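Local coordinates for DNA damage response protein Rtt109, putative (Neosartorya fumigata, PDB 5ZB9) that acts as a histone acetyltransferase, probably moving the acetyl group of acetyl-CoA onto lysine side chains of histone H3, at residues G20-I25 with P63-E68; N54-V59 with K447-K452; G75-V80 with E422-A427; I432-N437 with I443-A448. All blocks are in the same frame, centred on the assembly; numbering follows the deposited sequence.

Contact 1. Residues G20-I25 with P63-E68; sequences GVKVTI and PNENEE
Lys22 and Glu65 carry this contact by themselves, joined at the ends of two long side chains. The bond is a salt bridge in which Lys22 NZ donates to Glu65 OE2 at 2.7 Å. The second carboxylate oxygen stands farther off, with Glu65 OE1 at 3.3 Å from Lys22 NZ, which makes the grip lopsided and not an even fork. The ammonium comes to OE2 on the syn side, tilted 17° out of the carboxylate plane. Conformation explains how side chains from such distant backbones meet: the CA atoms of Lys22 and Glu65 are 9.4 Å apart, the nearest such pair between the segments. Lys22 sets CG opposite its carbonyl carbon (chi1 -58°) and then runs straight through CD and CE. Glu65 throws CG to the far side from its backbone N (chi1 -152°), and its chain too stays extended. The two side chains cross at about a right angle, so aliphatic overlap is slight; Lys22 CD and CE also lie near Glu65 OE2, CD at 3.6 Å. In all 81 Å² is buried between the segments, and the bridge lies at the surface. In the fold, it ties the first strand, 22-35, to the loop joining strands 50-61 and 71-82. The lysine also lies against Glu467 at the end of strand 464-467, an antiparallel partner of strand 22-35, whereas the loop reaches back toward helix 439-457 through a weak, long Glu68-Lys447 ion pair.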
loop_
_atom_site.group_PDB
_atom_site.type_symbol
_atom_site.label_atom_id
_atom_site.label_comp_id
_atom_site.label_asym_id
_atom_site.label_seq_id
_atom_site.Cartn_x
_atom_site.Cartn_y
_atom_site.Cartn_z
ATOM N N GLY A 20 -9.128 21.740 15.458
ATOM C CA GLY A 20 -8.687 21.614 16.831
ATOM C C GLY A 20 -7.985 20.311 17.148
ATOM O O GLY A 20 -7.434 20.155 18.236
ATOM N N VAL A 21 -8.007 19.361 16.219
ATOM C CA VAL A 21 -7.239 18.138 16.417
ATOM C C VAL A 21 -5.766 18.440 16.171
ATOM O O VAL A 21 -5.387 18.888 15.087
ATOM C CB VAL A 21 -7.697 17.001 15.492
ATOM C CG1 VAL A 21 -6.795 15.793 15.664
ATOM C CG2 VAL A 21 -9.137 16.631 15.783
ATOM N N LYS A 22 -4.941 18.207 17.183
ATOM C CA LYS A 22 -3.520 18.495 17.079
ATOM C C LYS A 22 -2.696 17.221 17.136
ATOM O O LYS A 22 -2.784 16.458 18.092
ATOM C CB LYS A 22 -3.079 19.448 18.193
ATOM C CG LYS A 22 -3.833 20.766 18.191
ATOM C CD LYS A 22 -3.419 21.661 19.349
ATOM C CE LYS A 22 -4.137 22.997 19.278
ATOM N NZ LYS A 22 -3.659 23.924 20.340
ATOM N N VAL A 23 -1.892 16.993 16.108
ATOM C CA VAL A 23 -0.972 15.864 16.121
ATOM C C VAL A 23 0.403 16.306 15.648
ATOM O O VAL A 23 0.559 17.390 15.088
ATOM C CB VAL A 23 -1.468 14.705 15.225
ATOM C CG1 VAL A 23 -2.815 14.183 15.713
ATOM C CG2 VAL A 23 -1.551 15.163 13.772
ATOM N N THR A 24 1.399 15.462 15.870
ATOM C CA THR A 24 2.746 15.717 15.379
ATOM C C THR A 24 3.104 14.613 14.397
ATOM O O THR A 24 2.812 13.445 14.650
ATOM C CB THR A 24 3.775 15.761 16.527
ATOM O OG1 THR A 24 3.419 16.803 17.443
ATOM C CG2 THR A 24 5.183 15.999 16.000
ATOM N N ILE A 25 3.723 14.974 13.277
ATOM C CA ILE A 25 4.085 13.977 12.281
ATOM C C ILE A 25 5.582 13.939 12.011
ATOM O O ILE A 25 6.267 14.966 12.001
ATOM C CB ILE A 25 3.340 14.212 10.947
ATOM C CG1 ILE A 25 3.648 15.601 10.389
ATOM C CG2 ILE A 25 1.861 14.047 11.148
ATOM C CD1 ILE A 25 3.207 15.784 8.973
ATOM N N PRO A 63 -0.271 14.469 25.138
ATOM C CA PRO A 63 -1.329 14.364 26.156
ATOM C C PRO A 63 -1.494 15.662 26.960
ATOM O O PRO A 63 -2.587 15.963 27.444
ATOM C CB PRO A 63 -0.848 13.221 27.055
ATOM C CG PRO A 63 0.129 12.457 26.227
ATOM C CD PRO A 63 0.789 13.467 25.338
ATOM N N ASN A 64 -0.409 16.417 27.093
ATOM C CA ASN A 64 -0.474 17.767 27.638
ATOM C C ASN A 64 0.317 18.732 26.770
ATOM O O ASN A 64 1.522 18.555 26.569
ATOM C CB ASN A 64 0.047 17.804 29.071
ATOM C CG ASN A 64 -0.744 16.915 29.995
ATOM O OD1 ASN A 64 -1.904 17.199 30.303
ATOM N ND2 ASN A 64 -0.126 15.828 30.447
ATOM N N GLU A 65 -0.369 19.744 26.249
ATOM C CA GLU A 65 0.264 20.747 25.400
ATOM C C GLU A 65 1.293 21.556 26.196
ATOM O O GLU A 65 1.235 21.608 27.428
ATOM C CB GLU A 65 -0.792 21.671 24.786
ATOM C CG GLU A 65 -0.392 22.278 23.448
ATOM C CD GLU A 65 -1.547 22.984 22.751
ATOM O OE1 GLU A 65 -2.652 23.050 23.335
ATOM O OE2 GLU A 65 -1.350 23.472 21.617
ATOM N N ASN A 66 2.230 22.177 25.481
ATOM C CA ASN A 66 3.382 22.853 26.085
ATOM C C ASN A 66 4.178 21.930 27.013
ATOM O O ASN A 66 4.699 22.356 28.046
ATOM C CB ASN A 66 2.939 24.115 26.835
ATOM C CG ASN A 66 2.801 25.321 25.917
ATOM O OD1 ASN A 66 2.799 25.186 24.692
ATOM N ND2 ASN A 66 2.690 26.507 26.509
ATOM N N GLU A 67 4.255 20.660 26.629
ATOM C CA GLU A 67 5.103 19.682 27.293
ATOM C C GLU A 67 5.772 18.834 26.229
ATOM O O GLU A 67 5.158 18.504 25.212
ATOM C CB GLU A 67 4.302 18.795 28.248
ATOM C CG GLU A 67 3.802 19.497 29.498
ATOM C CD GLU A 67 3.066 18.555 30.430
ATOM O OE1 GLU A 67 3.018 17.339 30.131
ATOM O OE2 GLU A 67 2.531 19.028 31.457
ATOM N N GLU A 68 7.027 18.471 26.467
ATOM C CA GLU A 68 7.792 17.671 25.516
ATOM C C GLU A 68 7.131 16.313 25.293
ATOM O O GLU A 68 7.431 15.616 24.319
ATOM C CB GLU A 68 9.228 17.486 26.016
ATOM C CG GLU A 68 10.227 17.078 24.946
ATOM C CD GLU A 68 11.651 16.997 25.480
ATOM O OE1 GLU A 68 11.836 17.110 26.714
ATOM O OE2 GLU A 68 12.583 16.822 24.663
#

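Contact 2. Residues N54-V59 with K447-K452; sequences NHFLAV and KAWAEK
The Phe56 ring meets Trp449 with its edge: Trp449 CH2 lies in the plane of the phenyl ring and CZ2 close to it, the shortest approach being Phe56 CE2 to Trp449 CZ2 at 3.7 Å. Relative to the indole, both partners come in at a slant, Phe56 CE2 at one part of the six-membered ring and the Ala58 methyl at another. The two ring planes stand at 82°, with the centroids of the phenyl and the indole six-membered ring 5.8 Å apart; the pair is oblique, neither a stack nor edge-to-face. Ala58 CB touches Trp449 CZ3 at 3.5 Å and CH2 at 3.6 Å, so the outer corner of the indole meets the Phe56 ring and the Ala58 methyl, whose CB atoms emerge on the same side of the strand. Trp449 gets there by placing CG anti to its backbone N (chi1 -178°), which sends the indole from the helix to the sheet. No polar bond crosses the contact, but the buried indole nitrogen is satisfied: Trp449 NE1 donates to Ala427 O of helix 421-432, which should help to fix the rotation of the indole. Leu431 of that helix packs on both aromatic rings, and Tyr424 on Phe56. Leu57 points the other way and meets Ile115 and Phe119 of helix 111-127. Such packing, with helices covering both faces of a central sheet, is characteristic of the α/β acetyltransferase core; about 8 Å from Phe56, between side chains, lies Ala94, which binds CoA in another structure of this protein, the cofactor being absent here.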
loop_
_atom_site.group_PDB
_atom_site.type_symbol
_atom_site.label_atom_id
_atom_site.label_comp_id
_atom_site.label_asym_id
_atom_site.label_seq_id
_atom_site.Cartn_x
_atom_site.Cartn_y
_atom_site.Cartn_z
ATOM N N ASN A 54 11.482 3.779 0.289
ATOM C CA ASN A 54 10.754 3.559 1.537
ATOM C C ASN A 54 10.190 4.844 2.119
ATOM O O ASN A 54 10.847 5.880 2.096
ATOM C CB ASN A 54 11.646 2.909 2.593
ATOM C CG ASN A 54 12.203 1.576 2.157
ATOM O OD1 ASN A 54 11.653 0.908 1.284
ATOM N ND2 ASN A 54 13.304 1.176 2.773
ATOM N N HIS A 55 8.973 4.764 2.649
ATOM C CA HIS A 55 8.359 5.874 3.368
ATOM C C HIS A 55 7.758 5.393 4.669
ATOM O O HIS A 55 7.071 4.372 4.701
ATOM C CB HIS A 55 7.265 6.539 2.542
ATOM C CG HIS A 55 7.765 7.234 1.322
ATOM N ND1 HIS A 55 8.130 8.562 1.324
ATOM C CD2 HIS A 55 7.950 6.793 0.057
ATOM C CE1 HIS A 55 8.523 8.908 0.111
ATOM N NE2 HIS A 55 8.421 7.853 -0.678
ATOM N N PHE A 56 7.998 6.137 5.740
ATOM C CA PHE A 56 7.377 5.817 7.011
ATOM C C PHE A 56 6.852 7.070 7.694
ATOM O O PHE A 56 7.560 8.060 7.833
ATOM C CB PHE A 56 8.358 5.098 7.928
ATOM C CG PHE A 56 7.780 4.769 9.267
ATOM C CD1 PHE A 56 6.864 3.743 9.403
ATOM C CD2 PHE A 56 8.143 5.494 10.388
ATOM C CE1 PHE A 56 6.322 3.446 10.633
ATOM C CE2 PHE A 56 7.606 5.200 11.615
ATOM C CZ PHE A 56 6.693 4.176 11.742
ATOM N N LEU A 57 5.596 7.021 8.114
ATOM C CA LEU A 57 4.985 8.132 8.811
ATOM C C LEU A 57 4.610 7.709 10.216
ATOM O O LEU A 57 3.819 6.781 10.396
ATOM C CB LEU A 57 3.741 8.633 8.066
ATOM C CG LEU A 57 2.860 9.636 8.824
ATOM C CD1 LEU A 57 3.589 10.960 9.040
ATOM C CD2 LEU A 57 1.536 9.867 8.101
ATOM N N ALA A 58 5.185 8.383 11.207
ATOM C CA ALA A 58 4.765 8.211 12.591
ATOM C C ALA A 58 3.950 9.415 13.023
ATOM O O ALA A 58 4.323 10.570 12.770
ATOM C CB ALA A 58 5.960 8.016 13.505
ATOM N N VAL A 59 2.823 9.146 13.664
ATOM C CA VAL A 59 1.951 10.212 14.111
ATOM C C VAL A 59 1.813 10.129 15.618
ATOM O O VAL A 59 1.545 9.065 16.167
ATOM C CB VAL A 59 0.563 10.139 13.447
ATOM C CG1 VAL A 59 -0.299 11.316 13.888
ATOM C CG2 VAL A 59 0.706 10.107 11.926
ATOM N N LYS A 447 9.687 9.577 22.825
ATOM C CA LYS A 447 10.797 10.513 22.982
ATOM C C LYS A 447 12.113 9.907 22.507
ATOM O O LYS A 447 12.922 10.571 21.860
ATOM C CB LYS A 447 10.924 10.952 24.439
ATOM C CG LYS A 447 12.152 11.801 24.722
ATOM C CD LYS A 447 12.084 12.393 26.115
ATOM C CE LYS A 447 13.278 13.281 26.404
ATOM N NZ LYS A 447 13.126 13.980 27.713
ATOM N N ALA A 448 12.312 8.635 22.819
ATOM C CA ALA A 448 13.540 7.947 22.447
ATOM C C ALA A 448 13.673 7.799 20.935
ATOM O O ALA A 448 14.733 8.078 20.373
ATOM C CB ALA A 448 13.603 6.579 23.125
ATOM N N TRP A 449 12.604 7.354 20.276
ATOM C CA TRP A 449 12.641 7.173 18.825
ATOM C C TRP A 449 12.794 8.519 18.099
ATOM O O TRP A 449 13.495 8.612 17.092
ATOM C CB TRP A 449 11.384 6.445 18.333
ATOM C CG TRP A 449 11.393 6.194 16.840
ATOM C CD1 TRP A 449 12.103 5.236 16.170
ATOM C CD2 TRP A 449 10.665 6.918 15.841
ATOM N NE1 TRP A 449 11.865 5.323 14.820
ATOM C CE2 TRP A 449 10.984 6.346 14.591
ATOM C CE3 TRP A 449 9.774 7.995 15.884
ATOM C CZ2 TRP A 449 10.443 6.817 13.393
ATOM C CZ3 TRP A 449 9.241 8.466 14.690
ATOM C CH2 TRP A 449 9.578 7.876 13.464
ATOM N N ALA A 450 12.141 9.555 18.623
ATOM C CA ALA A 450 12.181 10.878 18.012
ATOM C C ALA A 450 13.601 11.423 18.011
ATOM O O ALA A 450 14.044 12.039 17.038
ATOM C CB ALA A 450 11.243 11.835 18.739
ATOM N N GLU A 451 14.315 11.179 19.105
ATOM C CA GLU A 451 15.700 11.614 19.222
ATOM C C GLU A 451 16.614 10.809 18.310
ATOM O O GLU A 451 17.523 11.361 17.689
ATOM C CB GLU A 451 16.164 11.508 20.669
ATOM C CG GLU A 451 15.514 12.525 21.580
ATOM C CD GLU A 451 15.797 12.254 23.042
ATOM O OE1 GLU A 451 16.326 11.165 23.350
ATOM O OE2 GLU A 451 15.493 13.130 23.882
ATOM N N LYS A 452 16.368 9.503 18.237
ATOM C CA LYS A 452 17.133 8.618 17.364
ATOM C C LYS A 452 17.006 9.039 15.907
ATOM O O LYS A 452 17.990 9.058 15.159
ATOM C CB LYS A 452 16.662 7.177 17.529
ATOM C CG LYS A 452 17.358 6.198 16.611
ATOM C CD LYS A 452 18.810 6.045 16.987
ATOM C CE LYS A 452 19.521 5.107 16.033
ATOM N NZ LYS A 452 20.996 5.125 16.255
#

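Contact 3. Residues G75-V80 with E422-A427; sequences GIEVLV and EDYKAA
A helix docked on the central sheet of the acetyltransferase domain is pinned here by a buried polar bond, Tyr424 of helix 421-432 to Glu77 of strand 71-82. Tyr424 OH donates to Glu77 OE1 at 2.7 Å, and the acceptor uses its anti lone pair, turned away from the other carboxylate oxygen. The acid arrives at the edge of the phenol: Glu77 OE1 lies in the ring plane, 3.4 Å from Tyr424 CE2, and the carboxylate and ring planes differ by only 13°. The Tyr424 hydroxyl, OH, also sits 3.4 Å from Glu77 CG. Both residues have CG anti to the backbone N (chi1 -177° for Glu77, 178° for Tyr424), and the glutamate stays extended beyond it; these reaches span the 11.3 Å between the CA atoms of Glu77 and Tyr424. The other oxygen, Glu77 OE2, is taken up on the neighbouring strand 86-96 by a salt bridge to Lys93 and a hydrogen bond from Ser92. The carboxylate is therefore held at both oxygens, and its rotation should be fixed. Phe56 and Asn54 of strand 50-61 flank the tyrosine. A sheet residue linking its neighbouring strand to an overlying helix fits the layered α/β architecture of this enzyme; about 7 Å from Glu77, side chain to side chain, lies Ala94, which binds CoA in another structure of this protein, the cofactor being absent here.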
loop_
_atom_site.group_PDB
_atom_site.type_symbol
_atom_site.label_atom_id
_atom_site.label_comp_id
_atom_site.label_asym_id
_atom_site.label_seq_id
_atom_site.Cartn_x
_atom_site.Cartn_y
_atom_site.Cartn_z
ATOM N N GLY A 75 1.450 4.309 13.099
ATOM C CA GLY A 75 2.599 4.196 12.225
ATOM C C GLY A 75 2.208 3.526 10.922
ATOM O O GLY A 75 1.508 2.508 10.921
ATOM N N ILE A 76 2.645 4.092 9.804
ATOM C CA ILE A 76 2.345 3.478 8.522
ATOM C C ILE A 76 3.561 3.518 7.609
ATOM O O ILE A 76 4.164 4.578 7.398
ATOM C CB ILE A 76 1.122 4.151 7.841
ATOM C CG1 ILE A 76 0.881 3.560 6.461
ATOM C CG2 ILE A 76 1.273 5.674 7.772
ATOM C CD1 ILE A 76 -0.429 3.987 5.864
ATOM N N GLU A 77 3.947 2.345 7.106
ATOM C CA GLU A 77 5.040 2.262 6.149
ATOM C C GLU A 77 4.490 2.022 4.757
ATOM O O GLU A 77 3.615 1.183 4.559
ATOM C CB GLU A 77 6.032 1.158 6.511
ATOM C CG GLU A 77 7.232 1.107 5.561
ATOM C CD GLU A 77 8.247 0.027 5.921
ATOM O OE1 GLU A 77 9.424 0.373 6.169
ATOM O OE2 GLU A 77 7.876 -1.167 5.940
ATOM N N VAL A 78 5.008 2.772 3.794
ATOM C CA VAL A 78 4.592 2.628 2.411
ATOM C C VAL A 78 5.804 2.502 1.503
ATOM O O VAL A 78 6.711 3.323 1.576
ATOM C CB VAL A 78 3.762 3.821 1.950
ATOM C CG1 VAL A 78 3.276 3.590 0.543
ATOM C CG2 VAL A 78 2.595 4.069 2.904
ATOM N N LEU A 79 5.820 1.473 0.659
ATOM C CA LEU A 79 6.904 1.284 -0.295
ATOM C C LEU A 79 6.479 1.745 -1.683
ATOM O O LEU A 79 5.434 1.323 -2.193
ATOM C CB LEU A 79 7.332 -0.180 -0.340
ATOM C CG LEU A 79 7.501 -0.888 1.007
ATOM C CD1 LEU A 79 7.805 -2.368 0.781
ATOM C CD2 LEU A 79 8.585 -0.228 1.847
ATOM N N VAL A 80 7.280 2.613 -2.295
ATOM C CA VAL A 80 7.002 3.064 -3.653
ATOM C C VAL A 80 7.969 2.400 -4.618
ATOM O O VAL A 80 9.176 2.602 -4.532
ATOM C CB VAL A 80 7.113 4.600 -3.797
ATOM C CG1 VAL A 80 6.695 5.035 -5.197
ATOM C CG2 VAL A 80 6.262 5.302 -2.753
ATOM N N GLU A 422 20.554 2.130 5.047
ATOM C CA GLU A 422 21.028 1.625 6.328
ATOM C C GLU A 422 20.387 2.354 7.515
ATOM O O GLU A 422 19.918 1.721 8.466
ATOM C CB GLU A 422 22.556 1.744 6.394
ATOM C CG GLU A 422 23.168 1.318 7.720
ATOM C CD GLU A 422 24.651 1.656 7.819
ATOM O OE1 GLU A 422 25.432 0.778 8.253
ATOM O OE2 GLU A 422 25.033 2.799 7.473
ATOM N N ASP A 423 20.362 3.683 7.457
ATOM C CA ASP A 423 19.807 4.483 8.550
ATOM C C ASP A 423 18.293 4.348 8.686
ATOM O O ASP A 423 17.756 4.393 9.801
ATOM C CB ASP A 423 20.173 5.954 8.366
ATOM C CG ASP A 423 21.645 6.215 8.593
ATOM O OD1 ASP A 423 22.310 5.329 9.165
ATOM O OD2 ASP A 423 22.132 7.302 8.209
ATOM N N TYR A 424 17.612 4.196 7.554
ATOM C CA TYR A 424 16.167 3.996 7.560
ATOM C C TYR A 424 15.824 2.699 8.296
ATOM O O TYR A 424 14.975 2.697 9.199
ATOM C CB TYR A 424 15.613 3.979 6.130
ATOM C CG TYR A 424 14.125 3.735 6.055
ATOM C CD1 TYR A 424 13.224 4.797 6.045
ATOM C CD2 TYR A 424 13.616 2.442 6.004
ATOM C CE1 TYR A 424 11.856 4.576 5.984
ATOM C CE2 TYR A 424 12.254 2.209 5.953
ATOM C CZ TYR A 424 11.377 3.278 5.937
ATOM O OH TYR A 424 10.024 3.039 5.875
ATOM N N LYS A 425 16.490 1.608 7.913
ATOM C CA LYS A 425 16.374 0.336 8.632
ATOM C C LYS A 425 16.630 0.495 10.128
ATOM O O LYS A 425 15.915 -0.074 10.950
ATOM C CB LYS A 425 17.344 -0.697 8.065
ATOM C CG LYS A 425 16.934 -1.313 6.732
ATOM C CD LYS A 425 18.083 -2.143 6.135
ATOM C CE LYS A 425 17.579 -3.316 5.299
ATOM N NZ LYS A 425 16.931 -4.373 6.142
ATOM N N ALA A 426 17.644 1.278 10.485
ATOM C CA ALA A 426 17.965 1.477 11.897
ATOM C C ALA A 426 16.861 2.254 12.593
ATOM O O ALA A 426 16.592 2.037 13.770
ATOM C CB ALA A 426 19.307 2.193 12.055
ATOM N N ALA A 427 16.213 3.155 11.860
ATOM C CA ALA A 427 15.127 3.944 12.430
ATOM C C ALA A 427 13.919 3.064 12.728
ATOM O O ALA A 427 13.304 3.190 13.788
ATOM C CB ALA A 427 14.740 5.088 11.493
#

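Contact 4. Residues I432-N437 with I443-A448; sequences IDQDFN and IASTKA
Ser445 is the meeting point of this contact, touching Gln434, Asp435 and Phe436 of the preceding loop. Polar contact comes first. Ser445 OG lies 2.5 Å from Asp435 O, but a hydrogen bond here is doubtful: the distance is very short, Asp435 has a second conformer, and the same proton could go to Lys441 O one helical turn back. The aromatic contact is a CH-pi interaction: Ser445 CB sits over a face of the Phe436 ring, 4.0 Å from its centroid and 28° off the normal, with CZ and CE2 the nearest ring atoms. Phe436 turns CG opposite its carbonyl carbon (chi1 -63°), which swings the ring beneath the helix although its CB does not point there. Thr446 OG1 is at the edge of that ring, 4.3 Å from Phe436 CE2; it accepts from Ile72 N and is also hydrogen-bonded to Ala442 O. Van der Waals packing completes the contact: Gln434 CB rests 3.4 Å from Ser445 OG, and the chain then bends at chi2 (-57°), bringing OE1 within 4.3 Å of Ala448 CB while NE2 bonds to Phe430 O. The arrangement is a short connection between two consecutive helices, 421-432 and 439-457, folded back on the second of them; Phe436 continues beyond it, meeting Phe148 edge-to-face and packing on Leu431 of the earlier helix.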
loop_
_atom_site.group_PDB
_atom_site.type_symbol
_atom_site.label_atom_id
_atom_site.label_comp_id
_atom_site.label_asym_id
_atom_site.label_seq_id
_atom_site.Cartn_x
_atom_site.Cartn_y
_atom_site.Cartn_z
ATOM N N ILE A 432 10.872 -0.694 16.676
ATOM C CA ILE A 432 10.370 -2.027 16.971
ATOM C C ILE A 432 10.959 -2.546 18.283
ATOM O O ILE A 432 10.309 -3.287 19.007
ATOM C CB ILE A 432 10.690 -3.005 15.819
ATOM C CG1 ILE A 432 10.000 -2.547 14.535
ATOM C CG2 ILE A 432 10.257 -4.420 16.164
ATOM C CD1 ILE A 432 10.338 -3.401 13.332
ATOM N N ASP A 433 12.179 -2.131 18.604
ATOM C CA ASP A 433 12.829 -2.570 19.838
ATOM C C ASP A 433 12.316 -1.865 21.094
ATOM O O ASP A 433 12.846 -2.088 22.181
ATOM C CB ASP A 433 14.345 -2.365 19.748
ATOM C CG ASP A 433 14.998 -3.256 18.705
ATOM O OD1 ASP A 433 14.364 -4.250 18.278
ATOM O OD2 ASP A 433 16.154 -2.961 18.317
ATOM N N GLN A 434 11.300 -1.017 20.959
ATOM C CA GLN A 434 10.829 -0.240 22.100
ATOM C C GLN A 434 9.633 -0.896 22.769
ATOM O O GLN A 434 9.222 -1.984 22.383
ATOM C CB GLN A 434 10.481 1.189 21.676
ATOM C CG GLN A 434 11.629 1.907 20.997
ATOM C CD GLN A 434 12.880 1.959 21.860
ATOM O OE1 GLN A 434 12.825 2.361 23.018
ATOM N NE2 GLN A 434 14.013 1.555 21.295
ATOM N N ASP A 435 9.080 -0.218 23.772
ATOM C CA ASP A 435 7.983 -0.782 24.546
ATOM C C ASP A 435 6.793 0.167 24.588
ATOM O O ASP A 435 6.941 1.370 24.778
ATOM C CB ASP A 435 8.444 -1.125 25.967
ATOM C CG ASP A 435 9.333 -2.364 26.013
ATOM O OD1 ASP A 435 9.274 -3.182 25.068
ATOM O OD2 ASP A 435 10.084 -2.526 27.001
ATOM N N PHE A 436 5.599 -0.387 24.385
ATOM C CA PHE A 436 4.385 0.431 24.347
ATOM C C PHE A 436 3.265 -0.159 25.199
ATOM O O PHE A 436 2.091 0.185 25.023
ATOM C CB PHE A 436 3.911 0.619 22.895
ATOM C CG PHE A 436 4.895 1.371 22.040
ATOM C CD1 PHE A 436 5.883 0.694 21.337
ATOM C CD2 PHE A 436 4.857 2.760 21.972
ATOM C CE1 PHE A 436 6.802 1.385 20.573
ATOM C CE2 PHE A 436 5.774 3.458 21.214
ATOM C CZ PHE A 436 6.749 2.772 20.511
ATOM N N ASN A 437 3.642 -1.027 26.135
ATOM C CA ASN A 437 2.689 -1.691 27.027
ATOM C C ASN A 437 1.853 -0.753 27.884
ATOM O O ASN A 437 0.656 -0.969 28.058
ATOM C CB ASN A 437 3.427 -2.654 27.941
ATOM C CG ASN A 437 4.069 -3.780 27.183
ATOM O OD1 ASN A 437 5.246 -3.724 26.826
ATOM N ND2 ASN A 437 3.291 -4.817 26.919
ATOM N N ILE A 443 5.232 6.700 26.100
ATOM C CA ILE A 443 5.697 8.080 26.071
ATOM C C ILE A 443 7.222 8.135 26.059
ATOM O O ILE A 443 7.817 8.964 25.369
ATOM C CB ILE A 443 5.155 8.876 27.265
ATOM C CG1 ILE A 443 3.662 9.144 27.072
ATOM C CG2 ILE A 443 5.896 10.186 27.417
ATOM C CD1 ILE A 443 3.009 9.865 28.232
ATOM N N ALA A 444 7.851 7.232 26.801
ATOM C CA ALA A 444 9.305 7.167 26.846
ATOM C C ALA A 444 9.865 6.639 25.530
ATOM O O ALA A 444 10.889 7.117 25.035
ATOM C CB ALA A 444 9.760 6.295 28.005
ATOM N N SER A 445 9.190 5.643 24.969
ATOM C CA SER A 445 9.617 5.058 23.706
ATOM C C SER A 445 9.541 6.092 22.584
ATOM O O SER A 445 10.417 6.148 21.720
ATOM C CB SER A 445 8.764 3.839 23.368
ATOM O OG SER A 445 8.975 2.794 24.298
ATOM N N THR A 446 8.496 6.919 22.627
ATOM C CA THR A 446 8.284 7.972 21.642
ATOM C C THR A 446 9.413 9.007 21.654
ATOM O O THR A 446 10.024 9.282 20.612
ATOM C CB THR A 446 6.940 8.685 21.875
ATOM O OG1 THR A 446 5.869 7.764 21.649
ATOM C CG2 THR A 446 6.782 9.856 20.929
ATOM N N LYS A 447 9.687 9.577 22.825
ATOM C CA LYS A 447 10.797 10.513 22.982
ATOM C C LYS A 447 12.113 9.907 22.507
ATOM O O LYS A 447 12.922 10.571 21.860
ATOM C CB LYS A 447 10.924 10.952 24.439
ATOM C CG LYS A 447 12.152 11.801 24.722
ATOM C CD LYS A 447 12.084 12.393 26.115
ATOM C CE LYS A 447 13.278 13.281 26.404
ATOM N NZ LYS A 447 13.126 13.980 27.713
ATOM N N ALA A 448 12.312 8.635 22.819
ATOM C CA ALA A 448 13.540 7.947 22.447
ATOM C C ALA A 448 13.673 7.799 20.935
ATOM O O ALA A 448 14.733 8.078 20.373
ATOM C CB ALA A 448 13.603 6.579 23.125
#

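Overall arrangement
Contacts 2 and 3 are buried: they bring helices 439-457 and 421-432, which follow each other in the chain, onto the adjacent strands 50-61 and 71-82, and their centres are about 9 Å apart. Their chemistry differs, apolar and aromatic in the first, a single hydrogen bond in the second. Contact 4 is partly buried; it folds the linker of the same two helices onto helix 439-457, sharing Lys447 and Ala448 with contact 2. Contact 1 lies at the surface and relies on opposite charges, its centre about 28 Å from that of the chain; through its loop it touches the segments of contacts 2 and 4.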